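Long-range contacts in polysaccharide deacetylase (Streptococcus pyogenes, PDB 6DQ3), which removes N-acetyl groups from the linkage unit of cell wall rhamnopolysaccharides, as a zinc-dependent deacetylase of carbohydrate esterase family 4: residues V7-L12 / Y58-N63; L36-L41 / L91-A96; K45-Y50 / A68-W73. One frame throughout, in Å; residues are numbered along the deposited sequence.

Contact 1 of 3, residues V7-L12 / Y58-N63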
loop_
_atom_site.group_PDB
_atom_site.type_symbol
_atom_site.label_atom_id
_atom_site.label_comp_id
_atom_site.label_asym_id
_atom_site.label_seq_id
_atom_site.Cartn_x
_atom_site.Cartn_y
_atom_site.Cartn_z
ATOM N N VAL A 7 8.146 18.522 1.957
ATOM C CA VAL A 7 7.521 17.913 0.789
ATOM C C VAL A 7 6.274 17.150 1.220
ATOM O O VAL A 7 6.158 16.681 2.361
ATOM C CB VAL A 7 8.495 16.983 0.038
ATOM C CG1 VAL A 7 9.664 17.771 -0.526
ATOM C CG2 VAL A 7 8.954 15.851 0.945
ATOM N N LYS A 8 5.332 17.011 0.289
ATOM C CA LYS A 8 4.119 16.238 0.495
ATOM C C LYS A 8 4.008 15.182 -0.600
ATOM O O LYS A 8 4.464 15.382 -1.730
ATOM C CB LYS A 8 2.889 17.147 0.501
ATOM C CG LYS A 8 2.782 18.017 1.753
ATOM C CD LYS A 8 1.711 19.086 1.593
ATOM C CE LYS A 8 1.574 19.924 2.859
ATOM N NZ LYS A 8 0.613 21.039 2.659
ATOM N N ILE A 9 3.425 14.045 -0.241
ATOM C CA ILE A 9 3.310 12.907 -1.147
ATOM C C ILE A 9 1.921 12.299 -0.999
ATOM O O ILE A 9 1.561 11.851 0.100
ATOM C CB ILE A 9 4.389 11.852 -0.859
ATOM C CG1 ILE A 9 5.789 12.409 -1.120
ATOM C CG2 ILE A 9 4.154 10.600 -1.699
ATOM C CD1 ILE A 9 6.905 11.448 -0.750
ATOM N N PRO A 10 1.111 12.261 -2.059
ATOM C CA PRO A 10 -0.154 11.518 -1.983
ATOM C C PRO A 10 0.104 10.019 -1.992
ATOM O O PRO A 10 0.781 9.494 -2.880
ATOM C CB PRO A 10 -0.919 11.972 -3.233
ATOM C CG PRO A 10 0.154 12.381 -4.201
ATOM C CD PRO A 10 1.293 12.934 -3.361
ATOM N N ILE A 11 -0.422 9.338 -0.985
ATOM C CA ILE A 11 -0.294 7.893 -0.846
ATOM C C ILE A 11 -1.697 7.323 -1.003
ATOM O O ILE A 11 -2.505 7.378 -0.072
ATOM C CB ILE A 11 0.317 7.491 0.499
ATOM C CG1 ILE A 11 1.686 8.139 0.706
ATOM C CG2 ILE A 11 0.433 5.972 0.591
ATOM C CD1 ILE A 11 2.210 7.949 2.115
ATOM N N LEU A 12 -1.996 6.784 -2.181
ATOM C CA LEU A 12 -3.332 6.282 -2.457
ATOM C C LEU A 12 -3.510 4.903 -1.842
ATOM O O LEU A 12 -2.626 4.046 -1.930
ATOM C CB LEU A 12 -3.581 6.226 -3.964
ATOM C CG LEU A 12 -3.377 7.543 -4.718
ATOM C CD1 LEU A 12 -3.809 7.379 -6.178
ATOM C CD2 LEU A 12 -4.110 8.693 -4.058
ATOM N N TYR A 58 10.703 6.904 1.222
ATOM C CA TYR A 58 11.551 7.133 2.390
ATOM C C TYR A 58 12.640 8.152 2.085
ATOM O O TYR A 58 12.871 9.084 2.865
ATOM C CB TYR A 58 12.176 5.820 2.856
ATOM C CG TYR A 58 13.077 5.976 4.064
ATOM C CD1 TYR A 58 12.555 6.343 5.298
ATOM C CD2 TYR A 58 14.446 5.751 3.973
ATOM C CE1 TYR A 58 13.371 6.492 6.411
ATOM C CE2 TYR A 58 15.272 5.895 5.086
ATOM C CZ TYR A 58 14.725 6.263 6.299
ATOM O OH TYR A 58 15.532 6.407 7.408
ATOM N N ARG A 59 13.340 7.976 0.963
ATOM C CA ARG A 59 14.370 8.935 0.586
ATOM C C ARG A 59 13.784 10.335 0.464
ATOM O O ARG A 59 14.357 11.309 0.966
ATOM C CB ARG A 59 15.032 8.516 -0.728
ATOM C CG ARG A 59 16.229 7.600 -0.550
ATOM C CD ARG A 59 17.109 7.585 -1.789
ATOM N NE ARG A 59 16.462 6.948 -2.934
ATOM C CZ ARG A 59 16.469 5.639 -3.167
ATOM N NH1 ARG A 59 17.085 4.816 -2.328
ATOM N NH2 ARG A 59 15.855 5.154 -4.237
ATOM N N ALA A 60 12.629 10.452 -0.195
ATOM C CA ALA A 60 12.046 11.766 -0.434
ATOM C C ALA A 60 11.688 12.453 0.877
ATOM O O ALA A 60 11.984 13.637 1.073
ATOM C CB ALA A 60 10.811 11.642 -1.324
ATOM N N LEU A 61 11.028 11.729 1.784
ATOM C CA LEU A 61 10.618 12.328 3.048
ATOM C C LEU A 61 11.808 12.586 3.961
ATOM O O LEU A 61 11.803 13.568 4.713
ATOM C CB LEU A 61 9.591 11.427 3.734
ATOM C CG LEU A 61 8.240 11.334 3.020
ATOM C CD1 LEU A 61 7.355 10.263 3.635
ATOM C CD2 LEU A 61 7.528 12.685 3.038
ATOM N N SER A 62 12.834 11.734 3.898
ATOM C CA SER A 62 13.993 11.880 4.770
ATOM C C SER A 62 14.904 13.016 4.323
ATOM O O SER A 62 15.505 13.698 5.160
ATOM C CB SER A 62 14.794 10.578 4.807
ATOM O OG SER A 62 14.084 9.537 5.445
ATOM N N ASN A 63 15.057 13.207 3.013
ATOM C CA ASN A 63 15.913 14.257 2.478
ATOM C C ASN A 63 15.127 15.495 2.067
ATOM O O ASN A 63 15.735 16.511 1.714
ATOM C CB ASN A 63 16.706 13.729 1.273
ATOM C CG ASN A 63 17.560 12.521 1.618
ATOM O OD1 ASN A 63 18.128 12.434 2.705
ATOM N ND2 ASN A 63 17.648 11.576 0.688
#

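Contact 2 of 3, residues L36-L41 / L91-A96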
loop_
_atom_site.group_PDB
_atom_site.type_symbol
_atom_site.label_atom_id
_atom_site.label_comp_id
_atom_site.label_asym_id
_atom_site.label_seq_id
_atom_site.Cartn_x
_atom_site.Cartn_y
_atom_site.Cartn_z
ATOM N N LEU A 36 -12.585 2.040 -14.131
ATOM C CA LEU A 36 -12.286 3.294 -13.446
ATOM C C LEU A 36 -10.826 3.348 -13.009
ATOM O O LEU A 36 -10.181 4.398 -13.114
ATOM C CB LEU A 36 -13.216 3.474 -12.246
ATOM C CG LEU A 36 -12.937 4.677 -11.342
ATOM C CD1 LEU A 36 -13.058 5.972 -12.136
ATOM C CD2 LEU A 36 -13.872 4.698 -10.144
ATOM N N PHE A 37 -10.293 2.236 -12.498
ATOM C CA PHE A 37 -8.877 2.192 -12.155
ATOM C C PHE A 37 -8.024 2.516 -13.378
ATOM O O PHE A 37 -7.097 3.331 -13.304
ATOM C CB PHE A 37 -8.531 0.819 -11.578
ATOM C CG PHE A 37 -7.102 0.681 -11.147
ATOM C CD1 PHE A 37 -6.547 1.560 -10.231
ATOM C CD2 PHE A 37 -6.310 -0.328 -11.663
ATOM C CE1 PHE A 37 -5.233 1.427 -9.837
ATOM C CE2 PHE A 37 -4.999 -0.466 -11.274
ATOM C CZ PHE A 37 -4.458 0.414 -10.356
ATOM N N ASP A 38 -8.350 1.909 -14.524
ATOM C CA ASP A 38 -7.658 2.232 -15.766
ATOM C C ASP A 38 -7.696 3.733 -16.030
ATOM O O ASP A 38 -6.665 4.349 -16.323
ATOM C CB ASP A 38 -8.289 1.449 -16.926
ATOM C CG ASP A 38 -7.521 1.597 -18.223
ATOM O OD1 ASP A 38 -7.506 2.716 -18.777
ATOM O OD2 ASP A 38 -6.926 0.596 -18.684
ATOM N N GLN A 39 -8.874 4.347 -15.883
ATOM C CA GLN A 39 -9.018 5.768 -16.181
ATOM C C GLN A 39 -8.286 6.642 -15.166
ATOM O O GLN A 39 -7.795 7.719 -15.523
ATOM C CB GLN A 39 -10.499 6.146 -16.232
ATOM C CG GLN A 39 -11.236 5.567 -17.429
ATOM C CD GLN A 39 -12.746 5.582 -17.263
ATOM O OE1 GLN A 39 -13.286 6.280 -16.407
ATOM N NE2 GLN A 39 -13.436 4.804 -18.091
ATOM N N GLN A 40 -8.209 6.206 -13.909
ATOM C CA GLN A 40 -7.436 6.949 -12.919
ATOM C C GLN A 40 -5.952 6.929 -13.261
ATOM O O GLN A 40 -5.284 7.969 -13.234
ATOM C CB GLN A 40 -7.674 6.369 -11.527
ATOM C CG GLN A 40 -9.066 6.617 -10.979
ATOM C CD GLN A 40 -9.349 5.790 -9.741
ATOM O OE1 GLN A 40 -8.603 4.865 -9.417
ATOM N NE2 GLN A 40 -10.428 6.118 -9.045
ATOM N N LEU A 41 -5.415 5.754 -13.596
ATOM C CA LEU A 41 -4.002 5.680 -13.941
ATOM C C LEU A 41 -3.706 6.454 -15.219
ATOM O O LEU A 41 -2.678 7.135 -15.314
ATOM C CB LEU A 41 -3.564 4.230 -14.102
ATOM C CG LEU A 41 -3.374 3.385 -12.851
ATOM C CD1 LEU A 41 -2.826 2.025 -13.265
ATOM C CD2 LEU A 41 -2.451 4.062 -11.861
ATOM N N LEU A 91 -1.632 -1.822 -14.211
ATOM C CA LEU A 91 -0.442 -1.076 -13.811
ATOM C C LEU A 91 0.660 -1.198 -14.859
ATOM O O LEU A 91 1.304 -0.201 -15.211
ATOM C CB LEU A 91 0.048 -1.564 -12.449
ATOM C CG LEU A 91 -0.852 -1.170 -11.278
ATOM C CD1 LEU A 91 -0.709 -2.173 -10.139
ATOM C CD2 LEU A 91 -0.539 0.248 -10.798
ATOM N N LYS A 92 0.886 -2.409 -15.374
ATOM C CA LYS A 92 1.886 -2.598 -16.420
ATOM C C LYS A 92 1.535 -1.801 -17.671
ATOM O O LYS A 92 2.421 -1.231 -18.323
ATOM C CB LYS A 92 2.016 -4.080 -16.766
ATOM C CG LYS A 92 2.748 -4.915 -15.736
ATOM C CD LYS A 92 3.129 -6.285 -16.298
ATOM C CE LYS A 92 1.904 -7.145 -16.578
ATOM N NZ LYS A 92 2.276 -8.503 -17.061
ATOM N N LYS A 93 0.249 -1.775 -18.034
ATOM C CA LYS A 93 -0.195 -1.022 -19.203
ATOM C C LYS A 93 0.290 0.418 -19.152
ATOM O O LYS A 93 0.711 0.977 -20.170
ATOM C CB LYS A 93 -1.721 -1.077 -19.287
ATOM C CG LYS A 93 -2.359 -0.137 -20.292
ATOM C CD LYS A 93 -3.873 -0.361 -20.358
ATOM C CE LYS A 93 -4.540 0.571 -21.362
ATOM N NZ LYS A 93 -6.024 0.413 -21.372
ATOM N N TYR A 94 0.257 1.031 -17.973
ATOM C CA TYR A 94 0.650 2.423 -17.812
ATOM C C TYR A 94 2.060 2.574 -17.258
ATOM O O TYR A 94 2.460 3.688 -16.903
ATOM C CB TYR A 94 -0.376 3.139 -16.932
ATOM C CG TYR A 94 -1.701 3.286 -17.657
ATOM C CD1 TYR A 94 -1.855 4.238 -18.657
ATOM C CD2 TYR A 94 -2.771 2.435 -17.391
ATOM C CE1 TYR A 94 -3.046 4.373 -19.346
ATOM C CE2 TYR A 94 -3.975 2.564 -18.080
ATOM C CZ TYR A 94 -4.101 3.535 -19.056
ATOM O OH TYR A 94 -5.283 3.677 -19.757
ATOM N N ASP A 95 2.835 1.493 -17.223
ATOM C CA ASP A 95 4.211 1.531 -16.737
ATOM C C ASP A 95 4.268 2.176 -15.354
ATOM O O ASP A 95 5.100 3.041 -15.072
ATOM C CB ASP A 95 5.120 2.272 -17.721
ATOM C CG ASP A 95 6.597 2.108 -17.391
ATOM O OD1 ASP A 95 6.946 1.133 -16.693
ATOM O OD2 ASP A 95 7.407 2.956 -17.823
ATOM N N ALA A 96 3.353 1.753 -14.489
ATOM C CA ALA A 96 3.232 2.293 -13.144
ATOM C C ALA A 96 3.761 1.292 -12.124
ATOM O O ALA A 96 3.665 0.078 -12.310
ATOM C CB ALA A 96 1.774 2.647 -12.827
#

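Contact 3 of 3, residues K45-Y50 / A68-W73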
loop_
_atom_site.group_PDB
_atom_site.type_symbol
_atom_site.label_atom_id
_atom_site.label_comp_id
_atom_site.label_asym_id
_atom_site.label_seq_id
_atom_site.Cartn_x
_atom_site.Cartn_y
_atom_site.Cartn_z
ATOM N N LYS A 45 -0.946 9.393 -15.495
ATOM C CA LYS A 45 0.144 9.330 -16.462
ATOM C C LYS A 45 0.160 10.574 -17.341
ATOM O O LYS A 45 1.214 11.185 -17.557
ATOM C CB LYS A 45 0.005 8.065 -17.311
ATOM C CG LYS A 45 1.285 7.635 -18.024
ATOM C CD LYS A 45 2.285 7.046 -17.028
ATOM C CE LYS A 45 3.522 6.471 -17.714
ATOM N NZ LYS A 45 4.489 5.924 -16.716
ATOM N N ASP A 46 -1.012 10.974 -17.845
ATOM C CA ASP A 46 -1.099 12.157 -18.694
ATOM C C ASP A 46 -0.644 13.409 -17.953
ATOM O O ASP A 46 -0.051 14.315 -18.553
ATOM C CB ASP A 46 -2.535 12.330 -19.196
ATOM C CG ASP A 46 -2.928 11.295 -20.240
ATOM O OD1 ASP A 46 -2.046 10.544 -20.705
ATOM O OD2 ASP A 46 -4.124 11.239 -20.599
ATOM N N GLU A 47 -0.933 13.489 -16.656
ATOM C CA GLU A 47 -0.511 14.612 -15.830
ATOM C C GLU A 47 0.955 14.527 -15.429
ATOM O O GLU A 47 1.426 15.395 -14.683
ATOM C CB GLU A 47 -1.392 14.691 -14.582
ATOM C CG GLU A 47 -2.790 15.224 -14.861
ATOM C CD GLU A 47 -2.796 16.726 -15.080
ATOM O OE1 GLU A 47 -2.240 17.444 -14.225
ATOM O OE2 GLU A 47 -3.342 17.184 -16.106
ATOM N N GLY A 48 1.679 13.516 -15.898
ATOM C CA GLY A 48 3.099 13.424 -15.646
ATOM C C GLY A 48 3.488 12.887 -14.292
ATOM O O GLY A 48 4.592 13.183 -13.824
ATOM N N TYR A 49 2.630 12.097 -13.649
ATOM C CA TYR A 49 2.951 11.579 -12.329
ATOM C C TYR A 49 4.066 10.541 -12.403
ATOM O O TYR A 49 4.115 9.715 -13.319
ATOM C CB TYR A 49 1.713 10.971 -11.666
ATOM C CG TYR A 49 0.966 11.955 -10.792
ATOM C CD1 TYR A 49 -0.015 12.773 -11.327
ATOM C CD2 TYR A 49 1.261 12.084 -9.436
ATOM C CE1 TYR A 49 -0.695 13.685 -10.547
ATOM C CE2 TYR A 49 0.583 12.998 -8.640
ATOM C CZ TYR A 49 -0.394 13.798 -9.203
ATOM O OH TYR A 49 -1.075 14.714 -8.431
ATOM N N TYR A 50 4.972 10.616 -11.430
ATOM C CA TYR A 50 6.027 9.638 -11.191
ATOM C C TYR A 50 5.551 8.688 -10.097
ATOM O O TYR A 50 5.140 9.133 -9.021
ATOM C CB TYR A 50 7.308 10.376 -10.778
ATOM C CG TYR A 50 8.537 9.533 -10.528
ATOM C CD1 TYR A 50 8.655 8.759 -9.379
ATOM C CD2 TYR A 50 9.602 9.545 -11.419
ATOM C CE1 TYR A 50 9.788 7.993 -9.145
ATOM C CE2 TYR A 50 10.738 8.789 -11.191
ATOM C CZ TYR A 50 10.827 8.014 -10.054
ATOM O OH TYR A 50 11.961 7.264 -9.834
ATOM N N ALA A 68 10.365 14.158 -8.828
ATOM C CA ALA A 68 9.644 14.785 -9.926
ATOM C C ALA A 68 8.702 15.821 -9.331
ATOM O O ALA A 68 8.497 15.870 -8.115
ATOM C CB ALA A 68 8.874 13.753 -10.755
ATOM N N LYS A 69 8.126 16.652 -10.199
ATOM C CA LYS A 69 7.158 17.633 -9.723
ATOM C C LYS A 69 5.907 16.948 -9.186
ATOM O O LYS A 69 5.375 17.347 -8.143
ATOM C CB LYS A 69 6.802 18.617 -10.838
ATOM C CG LYS A 69 7.899 19.631 -11.144
ATOM C CD LYS A 69 7.507 20.536 -12.303
ATOM C CE LYS A 69 8.665 21.425 -12.743
ATOM N NZ LYS A 69 8.309 22.236 -13.943
ATOM N N LYS A 70 5.430 15.908 -9.867
ATOM C CA LYS A 70 4.249 15.169 -9.436
ATOM C C LYS A 70 4.639 13.731 -9.126
ATOM O O LYS A 70 5.190 13.032 -9.982
ATOM C CB LYS A 70 3.155 15.225 -10.500
ATOM C CG LYS A 70 2.861 16.641 -10.953
ATOM C CD LYS A 70 1.551 16.725 -11.698
ATOM C CE LYS A 70 1.419 18.061 -12.399
ATOM N NZ LYS A 70 0.595 17.923 -13.628
ATOM N N VAL A 71 4.363 13.299 -7.895
ATOM C CA VAL A 71 4.713 11.963 -7.438
ATOM C C VAL A 71 3.517 11.371 -6.706
ATOM O O VAL A 71 2.665 12.083 -6.169
ATOM C CB VAL A 71 5.951 11.948 -6.511
ATOM C CG1 VAL A 71 7.132 12.632 -7.173
ATOM C CG2 VAL A 71 5.616 12.590 -5.170
ATOM N N VAL A 72 3.475 10.042 -6.672
ATOM C CA VAL A 72 2.410 9.328 -5.984
ATOM C C VAL A 72 2.940 7.967 -5.563
ATOM O O VAL A 72 3.765 7.361 -6.250
ATOM C CB VAL A 72 1.152 9.182 -6.872
ATOM C CG1 VAL A 72 1.488 8.424 -8.150
ATOM C CG2 VAL A 72 0.052 8.488 -6.093
ATOM N N TRP A 73 2.460 7.491 -4.415
ATOM C CA TRP A 73 2.740 6.145 -3.932
ATOM C C TRP A 73 1.427 5.372 -3.964
ATOM O O TRP A 73 0.526 5.636 -3.162
ATOM C CB TRP A 73 3.332 6.177 -2.526
ATOM C CG TRP A 73 3.788 4.838 -2.030
ATOM C CD1 TRP A 73 3.982 3.701 -2.772
ATOM C CD2 TRP A 73 4.093 4.489 -0.677
ATOM N NE1 TRP A 73 4.401 2.674 -1.959
ATOM C CE2 TRP A 73 4.475 3.132 -0.670
ATOM C CE3 TRP A 73 4.085 5.194 0.532
ATOM C CZ2 TRP A 73 4.844 2.468 0.499
ATOM C CZ3 TRP A 73 4.451 4.532 1.686
ATOM C CH2 TRP A 73 4.825 3.186 1.661
HETATM O O HOH W 1 6.105 15.192 -12.738
#

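Contact 1 of 3, residues V7-L12 / Y58-N63
A60 meets residues 7-12 with both its methyl and its carbonyl. Its CB packs against the CD1 end of I9 at 4.0 Å, while the methyl CG2 of V7 rests 3.8 Å from A60 O. One residue on, L61 adds its branched side chain to the same apolar patch. With CG anti to its own carbonyl carbon (chi1 -68°), it leans across to V7 and I9, where L61 CG meets I9 CD1 at 4.0 Å and L61 CD2 meets V7 CG2 at 4.1 Å. The tip of I9 is thus shared between A60 and L61, carried there by a chain that runs straight out at its second torsion (chi2 175°). Helix 54-63 is set here against the beginning of strand 8-14, which runs parallel to its neighbours 71-77 and 210-214 in the mixed sheet of what is, as in other members of this family, a deformed beta/alpha barrel. L66 touches both V7 and I9, and L61 also reaches L210 at the start of strand 210-214. At S62 the helix turns its polar side outward: S62 N and S62 OG, the latter at 2.9 Å, approach Y58 O from opposite faces of the carbonyl plane, and the hydroxyl also lies above one face of the Y58 ring, toward its rim. N63 N bonds R59 O in the last turn, and the next residue, N64, hydrogen-bonds V7 N through its OD1.

Contact 2 of 3, residues L36-L41 / L91-A96
D38 divides its carboxylate between two consecutive residues at the end of another helix: OD1 accepts from Y94 OH at 2.6 Å, and OD2 forms a salt bridge with K93 NZ at 2.8 Å. A Schellman motif ends helix 81-93 here, with A96 N bonded to L91 O, D95 N to K92 O, and D95 at positive phi as the C-prime residue. The two D38 bonds differ in kind. The lysine, its chain extended beyond CG, takes the syn lone pair of OD2; the tyrosine hydroxyl comes from above the carboxylate plane, 36° out of it, and the carboxylate stands steeply to the ring, 76° apart. Two partners hold D38 in place, and the lysine would probably stabilise its negative charge. Beneath these polar bonds, helices 34-46 and 81-93 pack side by side outside the barrel sheet, both L41 and L91 reaching down to L74 of strand 71-77. L41 CB lies against Y94 CD2 at 3.8 Å. The backbone carbonyl carbon of L41 sits over one face of that ring. Deeper in, L91 CD2 touches two apolar partners, 3.8 Å from L41 CD1 and 3.9 Å from F37 CZ, which it meets at the edge of the phenyl ring.

Contact 3 of 3, residues K45-Y50 / A68-W73
The Y49 ring carries K70 CB on one face, almost exactly over its centre: the CH-pi contact from K70 CB to the ring centroid is 3.7 Å long and only 7° off the normal. At the edge of that ring, near its plane, lies the V71 carbonyl, with Y49 CE2 3.4 Å from V71 O, and V72 CB comes in obliquely beside Y49 CD2. L225 and M228 of helix 221-228 add further cover to Y49. The other ring, that of Y50, makes little contact with residues 68-73. CG anti to the backbone N (chi1 -178°) sends it away from the neighbouring strand, its hydroxyl bonding E56, while Y50 CB packs on A68 CB at 3.7 Å.

From its place over Y49, the K70 chain runs on extended to the end of helix 34-46. There K70 NZ gives two bonds to one residue: to E47 O at 2.9 Å, in the carbonyl plane and on a lone pair, and to E47 OE1, which it meets from above the carboxylate plane in a salt bridge. E47 bends at its second torsion to bring the carboxylate to the ammonium. The next residue, G48, has positive phi and closes a Schellman motif; a water accepts from K70 N and donates to G48 O, joining the turn to residues 68-73.

Past the turn the chains pair directly. Y50 N bonds K70 O at 2.8 Å and V72 N bonds Y50 O at 3.0 Å, on either side of V71, whose CA adds a C-H...O contact to Y50 O. Y50 and V71 form a parallel bridge, and since helix 54-63 lies between strands 50-51 and 71-77 in sequence, the arrangement is a beta-alpha-beta crossover of the kind from which beta/alpha barrels are built.

Along the chain the segments come in the order 7-12, 36-41, 45-50, 58-63, 68-73, 91-96, so contact 1 interlocks with both others, while contact 3 falls between the two segments of contact 2. Contacts 1 and 3, centres about 13 Å apart, meet in the sheet, where strands 8-14 and 71-77 pair through P10, L12 and W73. Contacts 2 and 3, centres about 13 Å apart, share helix 34-46, and K45 NZ makes weak hydrogen bonds to Y94 O and D95 O. Contacts 1 and 2 have centres about 21 Å apart and do not touch. Contact 1 sets helix 54-63 on strand 8-14; strand 71-77, reached by contacts 2 and 3, leads to D78, a zinc ligand with H133 and H137.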